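Local coordinates for DnaD-like replication protein (Streptococcus mutans UA159, PDB 2ZC2) that probably takes part in DNA replication as a DnaB/DnaD-family protein, and in this helical piece binds zinc through aspartates, at residues 8-11 against 17-20; 24-29 against 53-58; 44-49 against 59-64. One frame throughout, in Å; residues are numbered along the deposited sequence. Where two conformers were deposited one is given.

Interaction 1. Residues 8-11 against 17-20. With ZN (zinc ion), chain F.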
ATOM      1  N   GLU A   8      -0.530   7.057   8.394  1.00 24.95           N
ATOM      2  CA  GLU A   8      -1.137   6.781   9.683  1.00 25.98           C
ATOM      3  C   GLU A   8      -1.833   5.402   9.722  1.00 23.53           C
ATOM      4  O   GLU A   8      -1.725   4.698  10.726  1.00 23.50           O
ATOM      5  CB  GLU A   8      -2.088   7.937  10.002  1.00 27.48           C
ATOM      6  CG  GLU A   8      -3.266   7.674  10.910  1.00 31.31           C
ATOM      7  CD  GLU A   8      -4.267   8.866  10.867  1.00 33.43           C
ATOM      8  OE1 GLU A   8      -3.811  10.029  11.057  1.00 37.55           O
ATOM      9  OE2 GLU A   8      -5.501   8.634  10.634  1.00 41.80           O
ATOM     10  N   ASP A   9      -2.501   5.016   8.627  1.00 21.29           N
ATOM     11  CA  ASP A   9      -3.040   3.646   8.470  1.00 20.80           C
ATOM     12  C   ASP A   9      -1.912   2.599   8.608  1.00 19.86           C
ATOM     13  O   ASP A   9      -1.990   1.693   9.420  1.00 19.96           O
ATOM     14  CB  ASP A   9      -3.786   3.531   7.138  1.00 20.24           C
ATOM     15  CG  ASP A   9      -5.133   4.250   7.186  1.00 23.63           C
ATOM     16  OD1 ASP A   9      -5.573   4.492   8.326  1.00 26.22           O
ATOM     17  OD2 ASP A   9      -5.722   4.615   6.143  1.00 27.95           O
ATOM     18  N   PHE A  10      -0.849   2.776   7.824  1.00 18.00           N
ATOM     19  CA  PHE A  10       0.300   1.890   7.860  1.00 16.81           C
ATOM     20  C   PHE A  10       0.889   1.724   9.232  1.00 17.93           C
ATOM     21  O   PHE A  10       1.144   0.620   9.660  1.00 14.72           O
ATOM     22  CB  PHE A  10       1.358   2.392   6.881  1.00 16.84           C
ATOM     23  CG  PHE A  10       1.204   1.807   5.477  1.00 15.86           C
ATOM     24  CD1 PHE A  10       0.287   2.318   4.611  1.00 14.94           C
ATOM     25  CD2 PHE A  10       1.959   0.718   5.081  1.00 13.68           C
ATOM     26  CE1 PHE A  10       0.110   1.774   3.348  1.00 16.14           C
ATOM     27  CE2 PHE A  10       1.828   0.165   3.843  1.00 14.93           C
ATOM     28  CZ  PHE A  10       0.899   0.706   2.949  1.00 17.09           C
ATOM     29  N   GLU A  11       1.101   2.839   9.943  1.00 19.65           N
ATOM     30  CA  GLU A  11       1.780   2.787  11.233  1.00 20.63           C
ATOM     31  C   GLU A  11       0.911   2.163  12.252  1.00 20.99           C
ATOM     32  O   GLU A  11       1.378   1.376  13.065  1.00 20.82           O
ATOM     33  CB  GLU A  11       2.198   4.195  11.637  1.00 22.32           C
ATOM     34  CG  GLU A  11       3.319   4.664  10.749  1.00 25.74           C
ATOM     35  CD  GLU A  11       3.853   6.075  11.084  1.00 31.95           C
ATOM     36  OE1 GLU A  11       3.081   6.926  11.604  1.00 33.50           O
ATOM     37  OE2 GLU A  11       5.041   6.320  10.765  1.00 32.26           O
HETATM   38  N   MSE A  17       6.478   3.071  13.562  1.00 32.77           N
HETATM   39  CA  MSE A  17       6.647   4.167  12.630  0.50 34.45           C
HETATM   40  C   MSE A  17       7.238   3.656  11.325  1.00 31.87           C
HETATM   41  O   MSE A  17       8.008   2.699  11.330  1.00 31.58           O
HETATM   42  CB  MSE A  17       7.581   5.225  13.219  0.50 34.30           C
HETATM   43  CG  MSE A  17       6.929   6.116  14.248  0.50 36.82           C
HETATM   44 SE   MSE A  17       8.198   7.354  15.043  0.50 44.55          SE
HETATM   45  CE  MSE A  17       9.238   7.885  13.453  0.50 35.35           C
ATOM     46  N   LEU A  18       6.893   4.295  10.213  1.00 29.08           N
ATOM     47  CA  LEU A  18       7.589   3.962   8.990  1.00 27.69           C
ATOM     48  C   LEU A  18       9.009   4.518   9.034  1.00 27.75           C
ATOM     49  O   LEU A  18       9.231   5.625   9.518  1.00 27.54           O
ATOM     50  CB  LEU A  18       6.847   4.485   7.762  1.00 26.04           C
ATOM     51  CG  LEU A  18       5.410   3.936   7.638  1.00 23.62           C
ATOM     52  CD1 LEU A  18       4.816   4.261   6.292  1.00 20.52           C
ATOM     53  CD2 LEU A  18       5.375   2.411   7.945  1.00 21.67           C
ATOM     54  N   SER A  19       9.948   3.740   8.515  1.00 26.17           N
ATOM     55  CA  SER A  19      11.310   4.196   8.292  1.00 24.52           C
ATOM     56  C   SER A  19      11.337   5.271   7.162  1.00 24.39           C
ATOM     57  O   SER A  19      10.431   5.307   6.312  1.00 23.75           O
ATOM     58  CB  SER A  19      12.102   2.964   7.844  1.00 21.92           C
ATOM     59  OG  SER A  19      11.992   2.883   6.412  1.00 18.48           O
ATOM     60  N   PRO A  20      12.416   6.122   7.093  1.00 25.15           N
ATOM     61  CA  PRO A  20      12.582   7.004   5.927  1.00 24.68           C
ATOM     62  C   PRO A  20      12.465   6.319   4.594  1.00 23.94           C
ATOM     63  O   PRO A  20      11.862   6.896   3.649  1.00 24.36           O
ATOM     64  CB  PRO A  20      13.990   7.559   6.111  1.00 25.62           C
ATOM     65  CG  PRO A  20      14.114   7.611   7.610  1.00 26.55           C
ATOM     66  CD  PRO A  20      13.463   6.369   8.103  1.00 24.62           C
TER
HETATM   67 ZN    ZN F 507      -7.426   5.405   7.433  0.50 43.18          ZN

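Interaction 2. Residues 24-29 against 53-58. With ZN (zinc ion), chain C.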
ATOM      1  N   GLU A  24       9.630   7.045   1.915  1.00 22.74           N
ATOM      2  CA  GLU A  24      10.038   7.402   0.555  1.00 24.10           C
ATOM      3  C   GLU A  24       9.476   6.443  -0.486  1.00 23.01           C
ATOM      4  O   GLU A  24       9.045   6.822  -1.577  1.00 23.18           O
ATOM      5  CB  GLU A  24      11.588   7.458   0.478  1.00 25.56           C
ATOM      6  CG  GLU A  24      12.166   6.772  -0.810  1.00 33.62           C
ATOM      7  CD  GLU A  24      13.331   5.748  -0.534  1.00 40.64           C
ATOM      8  OE1 GLU A  24      13.068   4.496  -0.380  1.00 37.66           O
ATOM      9  OE2 GLU A  24      14.508   6.233  -0.483  1.00 41.62           O
ATOM     10  N   ASP A  25       9.450   5.158  -0.147  1.00 23.18           N
ATOM     11  CA  ASP A  25       8.831   4.166  -1.030  1.00 22.71           C
ATOM     12  C   ASP A  25       7.380   4.451  -1.279  1.00 22.03           C
ATOM     13  O   ASP A  25       6.911   4.359  -2.414  1.00 21.58           O
ATOM     14  CB  ASP A  25       8.933   2.772  -0.412  1.00 22.92           C
ATOM     15  CG  ASP A  25      10.125   1.986  -0.930  1.00 23.76           C
ATOM     16  OD1 ASP A  25      10.837   2.418  -1.868  1.00 17.19           O
ATOM     17  OD2 ASP A  25      10.318   0.883  -0.398  1.00 25.81           O
ATOM     18  N   LEU A  26       6.658   4.765  -0.224  1.00 22.61           N
ATOM     19  CA  LEU A  26       5.246   5.148  -0.368  1.00 24.22           C
ATOM     20  C   LEU A  26       5.055   6.377  -1.267  1.00 24.95           C
ATOM     21  O   LEU A  26       4.186   6.376  -2.133  1.00 25.49           O
ATOM     22  CB  LEU A  26       4.661   5.452   0.995  1.00 23.88           C
ATOM     23  CG  LEU A  26       3.443   4.697   1.527  1.00 27.97           C
ATOM     24  CD1 LEU A  26       3.605   3.219   1.265  1.00 23.64           C
ATOM     25  CD2 LEU A  26       3.203   4.997   3.025  1.00 26.18           C
ATOM     26  N   GLN A  27       5.863   7.427  -1.047  1.00 27.08           N
ATOM     27  CA  GLN A  27       5.814   8.659  -1.889  1.00 27.87           C
ATOM     28  C   GLN A  27       5.996   8.329  -3.325  1.00 27.84           C
ATOM     29  O   GLN A  27       5.236   8.797  -4.186  1.00 26.77           O
ATOM     30  CB  GLN A  27       6.846   9.723  -1.469  1.00 28.07           C
ATOM     31  CG  GLN A  27       6.415  10.503  -0.266  1.00 33.01           C
ATOM     32  CD  GLN A  27       7.561  11.085   0.537  1.00 40.26           C
ATOM     33  OE1 GLN A  27       7.375  11.497   1.703  1.00 42.52           O
ATOM     34  NE2 GLN A  27       8.758  11.118  -0.057  1.00 40.96           N
ATOM     35  N   LYS A  28       7.005   7.497  -3.577  1.00 28.32           N
ATOM     36  CA  LYS A  28       7.321   7.038  -4.924  1.00 29.02           C
ATOM     37  C   LYS A  28       6.186   6.307  -5.617  1.00 29.03           C
ATOM     38  O   LYS A  28       5.809   6.676  -6.735  1.00 28.80           O
ATOM     39  CB  LYS A  28       8.634   6.223  -4.932  1.00 28.91           C
ATOM     40  CG  LYS A  28       9.874   7.154  -5.059  1.00 32.74           C
ATOM     41  CD  LYS A  28      11.101   6.820  -4.169  1.00 34.08           C
ATOM     42  CE  LYS A  28      11.886   5.603  -4.643  1.00 37.95           C
ATOM     43  NZ  LYS A  28      11.543   5.028  -6.010  1.00 41.14           N
ATOM     44  N   THR A  29       5.628   5.289  -4.961  1.00 29.66           N
ATOM     45  CA  THR A  29       4.528   4.515  -5.533  1.00 30.06           C
ATOM     46  C   THR A  29       3.329   5.399  -5.872  1.00 30.34           C
ATOM     47  O   THR A  29       2.682   5.211  -6.913  1.00 32.20           O
ATOM     48  CB  THR A  29       4.065   3.332  -4.606  1.00 30.06           C
ATOM     49  OG1 THR A  29       3.323   3.836  -3.507  1.00 35.58           O
ATOM     50  CG2 THR A  29       5.213   2.561  -4.046  1.00 27.61           C
ATOM     51  N   THR A  53       0.244  -8.647   8.420  1.00 19.99           N
ATOM     52  CA  THR A  53       0.525  -7.238   8.367  1.00 20.26           C
ATOM     53  C   THR A  53       2.068  -7.062   8.482  1.00 18.72           C
ATOM     54  O   THR A  53       2.614  -6.856   9.558  1.00 17.94           O
ATOM     55  CB  THR A  53      -0.298  -6.395   9.401  1.00 22.06           C
ATOM     56  OG1 THR A  53      -1.661  -6.821   9.416  1.00 22.51           O
ATOM     57  CG2 THR A  53      -0.333  -4.903   8.965  1.00 22.93           C
ATOM     58  N   ASN A  54       2.734  -7.164   7.349  1.00 16.55           N
ATOM     59  CA  ASN A  54       4.138  -6.804   7.240  1.00 15.87           C
ATOM     60  C   ASN A  54       4.411  -6.046   5.959  1.00 15.17           C
ATOM     61  O   ASN A  54       3.711  -6.256   4.955  1.00 14.06           O
ATOM     62  CB  ASN A  54       5.063  -8.037   7.399  1.00 15.72           C
ATOM     63  CG  ASN A  54       4.992  -9.012   6.253  1.00 17.08           C
ATOM     64  OD1 ASN A  54       4.515 -10.148   6.424  1.00 20.09           O
ATOM     65  ND2 ASN A  54       5.614  -8.661   5.120  1.00 10.34           N
ATOM     66  N   TRP A  55       5.387  -5.131   6.001  1.00 13.34           N
ATOM     67  CA  TRP A  55       5.696  -4.285   4.825  1.00 13.50           C
ATOM     68  C   TRP A  55       5.760  -5.019   3.517  1.00 12.41           C
ATOM     69  O   TRP A  55       5.125  -4.634   2.559  1.00 12.07           O
ATOM     70  CB  TRP A  55       7.035  -3.525   5.022  1.00 13.83           C
ATOM     71  CG  TRP A  55       7.386  -2.648   3.807  1.00 14.18           C
ATOM     72  CD1 TRP A  55       8.236  -2.957   2.776  1.00 13.75           C
ATOM     73  CD2 TRP A  55       6.872  -1.343   3.527  1.00 14.39           C
ATOM     74  NE1 TRP A  55       8.311  -1.910   1.905  1.00 13.74           N
ATOM     75  CE2 TRP A  55       7.465  -0.909   2.345  1.00 15.02           C
ATOM     76  CE3 TRP A  55       5.969  -0.491   4.187  1.00 16.18           C
ATOM     77  CZ2 TRP A  55       7.169   0.355   1.771  1.00 18.17           C
ATOM     78  CZ3 TRP A  55       5.676   0.776   3.629  1.00 14.72           C
ATOM     79  CH2 TRP A  55       6.294   1.192   2.447  1.00 17.31           C
ATOM     80  N   ASN A  56       6.610  -6.053   3.450  1.00 11.57           N
ATOM     81  CA  ASN A  56       6.868  -6.815   2.205  1.00 11.46           C
ATOM     82  C   ASN A  56       5.636  -7.481   1.640  1.00 10.73           C
ATOM     83  O   ASN A  56       5.411  -7.490   0.419  1.00 10.73           O
ATOM     84  CB  ASN A  56       7.947  -7.902   2.441  1.00  9.90           C
ATOM     85  CG  ASN A  56       9.326  -7.287   2.800  1.00 13.84           C
ATOM     86  OD1 ASN A  56       9.483  -6.083   2.843  1.00  9.85           O
ATOM     87  ND2 ASN A  56      10.317  -8.132   3.022  1.00 14.93           N
ATOM     88  N   TYR A  57       4.842  -8.071   2.520  1.00 11.84           N
ATOM     89  CA  TYR A  57       3.560  -8.664   2.074  1.00 12.41           C
ATOM     90  C   TYR A  57       2.618  -7.667   1.413  1.00 11.19           C
ATOM     91  O   TYR A  57       2.046  -7.929   0.343  1.00 12.04           O
ATOM     92  CB  TYR A  57       2.875  -9.412   3.245  1.00 13.23           C
ATOM     93  CG  TYR A  57       1.690 -10.289   2.854  1.00 18.31           C
ATOM     94  CD1 TYR A  57       1.838 -11.655   2.589  1.00 21.55           C
ATOM     95  CD2 TYR A  57       0.402  -9.756   2.792  1.00 20.40           C
ATOM     96  CE1 TYR A  57       0.685 -12.452   2.243  1.00 23.37           C
ATOM     97  CE2 TYR A  57      -0.707 -10.526   2.450  1.00 20.53           C
ATOM     98  CZ  TYR A  57      -0.576 -11.855   2.166  1.00 18.55           C
ATOM     99  OH  TYR A  57      -1.715 -12.597   1.887  1.00 20.07           O
ATOM    100  N   ILE A  58       2.443  -6.510   2.024  1.00 11.17           N
ATOM    101  CA  ILE A  58       1.663  -5.414   1.405  1.00 11.66           C
ATOM    102  C   ILE A  58       2.219  -5.013   0.044  1.00 11.49           C
ATOM    103  O   ILE A  58       1.520  -4.922  -0.942  1.00 11.99           O
ATOM    104  CB  ILE A  58       1.673  -4.173   2.386  1.00 12.15           C
ATOM    105  CG1 ILE A  58       0.972  -4.547   3.691  1.00 11.45           C
ATOM    106  CG2 ILE A  58       0.974  -2.929   1.712  1.00 13.34           C
ATOM    107  CD1 ILE A  58       1.322  -3.666   4.922  1.00 12.20           C
TER
HETATM  108 ZN    ZN C 501      12.063   0.087  -1.079  1.00 30.20          ZN

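Interaction 3. Residues 44-49 against 59-64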
ATOM      1  N   LEU A  44      -3.090  -2.708   1.976  1.00 11.74           N
ATOM      2  CA  LEU A  44      -2.915  -2.761   3.387  1.00 11.30           C
ATOM      3  C   LEU A  44      -4.134  -3.518   4.016  1.00 12.66           C
ATOM      4  O   LEU A  44      -3.949  -4.392   4.850  1.00 12.36           O
ATOM      5  CB  LEU A  44      -2.865  -1.340   3.983  1.00 11.68           C
ATOM      6  CG  LEU A  44      -2.837  -1.259   5.530  1.00  9.66           C
ATOM      7  CD1 LEU A  44      -1.552  -1.919   6.045  1.00 10.69           C
ATOM      8  CD2 LEU A  44      -2.785   0.187   5.968  1.00  8.89           C
ATOM      9  N   ARG A  45      -5.344  -3.117   3.649  1.00 13.36           N
ATOM     10  CA  ARG A  45      -6.568  -3.809   4.092  1.00 15.17           C
ATOM     11  C   ARG A  45      -6.456  -5.295   3.896  1.00 13.46           C
ATOM     12  O   ARG A  45      -6.781  -6.053   4.781  1.00 14.01           O
ATOM     13  CB  ARG A  45      -7.812  -3.322   3.319  1.00 14.29           C
ATOM     14  CG  ARG A  45      -9.173  -3.910   3.893  1.00 15.42           C
ATOM     15  CD  ARG A  45     -10.422  -3.302   3.203  1.00 20.22           C
ATOM     16  NE  ARG A  45     -10.755  -4.151   2.063  1.00 36.28           N
ATOM     17  CZ  ARG A  45     -11.941  -4.729   1.831  1.00 41.58           C
ATOM     18  NH1 ARG A  45     -12.995  -4.527   2.636  1.00 42.40           N
ATOM     19  NH2 ARG A  45     -12.079  -5.494   0.749  1.00 41.84           N
ATOM     20  N   GLU A  46      -6.084  -5.701   2.685  1.00 14.57           N
ATOM     21  CA  GLU A  46      -6.009  -7.127   2.329  1.00 15.99           C
ATOM     22  C   GLU A  46      -4.933  -7.870   3.172  1.00 15.79           C
ATOM     23  O   GLU A  46      -5.134  -8.992   3.645  1.00 15.56           O
ATOM     24  CB  GLU A  46      -5.779  -7.260   0.833  1.00 15.11           C
ATOM     25  CG  GLU A  46      -5.667  -8.657   0.387  1.00 24.43           C
ATOM     26  CD  GLU A  46      -6.921  -9.441   0.756  1.00 34.70           C
ATOM     27  OE1 GLU A  46      -8.061  -8.962   0.434  1.00 31.80           O
ATOM     28  OE2 GLU A  46      -6.729 -10.522   1.393  1.00 37.90           O
ATOM     29  N   ALA A  47      -3.815  -7.201   3.441  1.00 14.36           N
ATOM     30  CA  ALA A  47      -2.787  -7.794   4.290  1.00 13.99           C
ATOM     31  C   ALA A  47      -3.373  -7.990   5.738  1.00 13.19           C
ATOM     32  O   ALA A  47      -3.187  -9.000   6.382  1.00 14.34           O
ATOM     33  CB  ALA A  47      -1.579  -6.856   4.355  1.00 12.09           C
ATOM     34  N   VAL A  48      -4.018  -6.971   6.255  1.00 13.15           N
ATOM     35  CA  VAL A  48      -4.724  -7.092   7.519  1.00 13.99           C
ATOM     36  C   VAL A  48      -5.702  -8.284   7.516  1.00 13.64           C
ATOM     37  O   VAL A  48      -5.747  -9.032   8.487  1.00 13.43           O
ATOM     38  CB  VAL A  48      -5.459  -5.783   7.892  1.00 14.49           C
ATOM     39  CG1 VAL A  48      -6.299  -5.954   9.197  1.00 12.93           C
ATOM     40  CG2 VAL A  48      -4.468  -4.621   8.097  1.00 13.87           C
ATOM     41  N   PHE A  49      -6.533  -8.385   6.478  1.00 11.95           N
ATOM     42  CA  PHE A  49      -7.614  -9.402   6.436  1.00 13.37           C
ATOM     43  C   PHE A  49      -6.992 -10.785   6.391  1.00 14.19           C
ATOM     44  O   PHE A  49      -7.636 -11.802   6.758  1.00 14.73           O
ATOM     45  CB  PHE A  49      -8.522  -9.215   5.206  1.00 11.66           C
ATOM     46  CG  PHE A  49      -9.561  -8.113   5.353  1.00 13.47           C
ATOM     47  CD1 PHE A  49      -9.584  -7.290   6.463  1.00 16.77           C
ATOM     48  CD2 PHE A  49     -10.483  -7.902   4.346  1.00 15.21           C
ATOM     49  CE1 PHE A  49     -10.534  -6.267   6.588  1.00 14.30           C
ATOM     50  CE2 PHE A  49     -11.434  -6.910   4.485  1.00 18.94           C
ATOM     51  CZ  PHE A  49     -11.433  -6.082   5.613  1.00 13.50           C
ATOM     52  N   GLN A  59       3.521  -4.800  -0.031  1.00 12.60           N
ATOM     53  CA  GLN A  59       4.147  -4.522  -1.346  1.00 14.58           C
ATOM     54  C   GLN A  59       3.966  -5.621  -2.377  1.00 14.31           C
ATOM     55  O   GLN A  59       3.812  -5.301  -3.502  1.00 12.86           O
ATOM     56  CB  GLN A  59       5.659  -4.201  -1.239  1.00 13.54           C
ATOM     57  CG  GLN A  59       5.904  -3.022  -0.344  1.00 21.32           C
ATOM     58  CD  GLN A  59       5.210  -1.749  -0.900  1.00 26.58           C
ATOM     59  OE1 GLN A  59       4.553  -1.031  -0.174  1.00 26.51           O
ATOM     60  NE2 GLN A  59       5.377  -1.488  -2.203  1.00 29.01           N
ATOM     61  N   ALA A  60       4.045  -6.899  -1.989  1.00 15.31           N
ATOM     62  CA  ALA A  60       3.757  -8.005  -2.935  1.00 15.75           C
ATOM     63  C   ALA A  60       2.304  -7.944  -3.497  1.00 16.95           C
ATOM     64  O   ALA A  60       2.049  -8.147  -4.710  1.00 16.09           O
ATOM     65  CB  ALA A  60       4.062  -9.361  -2.258  1.00 13.70           C
ATOM     66  N   ILE A  61       1.349  -7.640  -2.623  1.00 18.23           N
ATOM     67  CA  ILE A  61      -0.022  -7.378  -3.099  1.00 19.82           C
ATOM     68  C   ILE A  61      -0.050  -6.279  -4.143  1.00 19.86           C
ATOM     69  O   ILE A  61      -0.619  -6.483  -5.209  1.00 21.19           O
ATOM     70  CB  ILE A  61      -1.081  -7.137  -1.943  1.00 19.93           C
ATOM     71  CG1 ILE A  61      -1.157  -8.308  -0.998  1.00 18.34           C
ATOM     72  CG2 ILE A  61      -2.458  -6.822  -2.534  1.00 21.48           C
ATOM     73  CD1 ILE A  61      -1.920  -8.013   0.382  1.00 20.79           C
ATOM     74  N   LEU A  62       0.586  -5.138  -3.878  1.00 20.91           N
ATOM     75  CA  LEU A  62       0.646  -4.052  -4.842  1.00 20.90           C
ATOM     76  C   LEU A  62       1.316  -4.460  -6.156  1.00 23.31           C
ATOM     77  O   LEU A  62       0.862  -4.047  -7.234  1.00 21.75           O
ATOM     78  CB  LEU A  62       1.377  -2.819  -4.285  1.00 21.34           C
ATOM     79  CG  LEU A  62       0.563  -2.086  -3.236  1.00 19.27           C
ATOM     80  CD1 LEU A  62       1.433  -1.095  -2.507  1.00 17.72           C
ATOM     81  CD2 LEU A  62      -0.696  -1.454  -3.910  1.00 20.54           C
ATOM     82  N   ARG A  63       2.398  -5.249  -6.065  1.00 23.61           N
ATOM     83  CA  ARG A  63       3.121  -5.734  -7.269  1.00 25.73           C
ATOM     84  C   ARG A  63       2.298  -6.681  -8.090  1.00 24.79           C
ATOM     85  O   ARG A  63       2.301  -6.612  -9.301  1.00 26.69           O
ATOM     86  CB  ARG A  63       4.454  -6.439  -6.912  1.00 24.28           C
ATOM     87  CG  ARG A  63       5.525  -5.512  -6.648  1.00 28.33           C
ATOM     88  CD  ARG A  63       6.885  -6.229  -6.698  1.00 29.88           C
ATOM     89  NE  ARG A  63       6.857  -7.375  -5.818  1.00 29.94           N
ATOM     90  CZ  ARG A  63       7.219  -7.331  -4.540  1.00 27.08           C
ATOM     91  NH1 ARG A  63       7.673  -6.210  -4.025  1.00 23.47           N
ATOM     92  NH2 ARG A  63       7.178  -8.444  -3.813  1.00 30.17           N
ATOM     93  N   ASN A  64       1.623  -7.613  -7.452  1.00 27.13           N
ATOM     94  CA  ASN A  64       0.717  -8.458  -8.212  1.00 28.99           C
ATOM     95  C   ASN A  64      -0.334  -7.608  -8.955  1.00 29.07           C
ATOM     96  O   ASN A  64      -0.547  -7.821 -10.146  1.00 29.39           O
ATOM     97  CB  ASN A  64       0.093  -9.540  -7.336  1.00 30.88           C
ATOM     98  CG  ASN A  64      -1.042 -10.262  -8.030  1.00 36.07           C
ATOM     99  OD1 ASN A  64      -2.227  -9.967  -7.776  1.00 37.54           O
ATOM    100  ND2 ASN A  64      -0.695 -11.186  -8.954  1.00 37.76           N
TER

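Interaction 1. Residues 8-11 against 17-20
In the connection that leads from helix 5-14 into helix 20-32, Glu11 reaches out of the first helix to hold the backbone at Leu18. Leu18 N donates to Glu11 OE2 at 2.8 Å, and the N-H...O angle of 162° makes the bond close to straight. The oxygen accepts through its anti lone pair, on the side turned away from the other carboxylate oxygen. Beyond CG the Glu11 chain is extended (chi2 -179°), which carries the carboxylate across to residues 17-18; on the way Glu11 CG passes 3.8 Å from Leu18 CG, the two side chains meeting at a slant. OE2 of Glu11 also lies 3.3 Å from the CA of Met17, a selenomethionine, whose side chain heads outward.

On the inner side, Leu18 CD1 comes to 4.0 Å from Phe10 CB, while the Phe10 ring continues away from the loop into the interior. Helix 20-32 supplies Leu23 and Leu26 against Leu18, and helix 37-50 supplies Val40 and Leu44 against Phe10. Ser19 is the N-cap of the following helix, its OG accepting from Glu22 N.

Asp9, just before Phe10 and pointing elsewhere on the helix, binds a zinc ion with both oxygens: OD1 and OD2 of Asp9 each lie 2.3 Å from the metal, a bidentate grip. Arg12 and Arg41 bond to its OD1 and OD2 respectively, which probably steadies the carboxylate and offsets its charge. The chemistry across the contact is thus twofold: buried Leu18 packs its CD1 on Phe10, while its backbone N-H is taken up by a carboxylate oxygen of Glu11.

Interaction 2. Residues 24-29 against 53-58
Asp25 OD2 binds a zinc ion at 2.0 Å and at the same time stands beside the Trp55 indole, 3.9 Å from its CZ2. The carboxylate holds the metal unevenly, since Asp25 OD1 is 2.7 Å from the zinc, too long for more than a weak second bond. Behind the carboxylate, Asp25 CB makes the nearer approach to the ring, 3.7 Å from Trp55 CZ2. It arrives at the ring edge, near the ring plane, and not over a face. The carboxylate and indole planes differ by only 13°.

One residue on, Leu26 brings a methyl to the same benzo end: its CD1 is 3.6 Å from Trp55 CH2 and approaches the ring obliquely. The CG of Trp55 is anti to the backbone N (chi1 179°), which throws the indole straight out toward helix 20-32. The nearest CA atoms, those of Asp25 and Trp55, are 10.7 Å apart, so the contact depends on the length of the Trp55 side chain.

Within helix 20-32, Thr29 OG1 donates to Leu26 O at 3.0 Å, tilted 25° from the carbonyl plane, satisfying its hydroxyl inside its own helix.

Asn54 is the N-cap of helix 55-67, directly before Trp55, which lies in the first turn. Phe10 of helix 5-14 packs on both Leu26 and Ile58; helix 37-50 meets Ile58 through Leu44 and Ala47. Arg16, in the loop after helix 5-14, touches Trp55, so the indole sits where helices 20-32 and 55-67 face each other beside that loop.

Interaction 3. Residues 44-49 against 59-64
Ile61 reaches from helix 55-67 toward the backbone of helix 37-50 at Glu46 and Ala47. From Ile61 CB the longer branch leaves through CG1, placed beside the backbone N and anti to the carbonyl carbon (chi1 -58°). CG1 serves as a spacer and carries the chain on to CD1, where the touching is done. Ile61 CD1 lies 3.7 Å from Ala47 N and 3.8 Å from Glu46 CG. Glu46 CB is 4.0 Å from the same Ile61 CD1, and Ala47 CB 4.2 Å from it, so one methyl rests against two consecutive residues of the helix surface.

The Glu46 and Ile61 side chains cross at about a right angle. Glu46 gives only its methylenes to the contact, and its bend at chi2 (58°) leads the carboxylate off. The nearest CA atoms, of Ala47 and Ile61, are 7.9 Å apart, and CD1 reaches the backbone N of Ala47.

Ala43, a turn earlier, also packs on Ile61. With carbon atoms and one backbone N making the approaches, and no polar bond across, the contact is van der Waals in character: it joins two consecutive helices through a methyl against methylene, methyl and backbone, while the charged end of Glu46 stays outside it.

All three contacts are partly buried, and they differ in what they join. Interaction 1 ties a loop to helix 5-14 and alone has a hydrogen bond between its segments; interactions 2 and 3 each link helix 55-67 to another helix, 20-32 and 37-50 respectively, by packing. The centre of interaction 2 is about 5 Å from the centre of the chain, against 7 Å for that of interaction 3 and 11 Å for that of interaction 1. Phe10 joins interactions 1 and 2, its CZ 3.8 Å from Ile58 CG2, and Ile58 continues to interaction 3, its CG1 3.5 Å from Ala47 CB. Zinc accompanies the first two contacts, whereas the Ala47 side chain of the third is about 14 Å from a bound zinc.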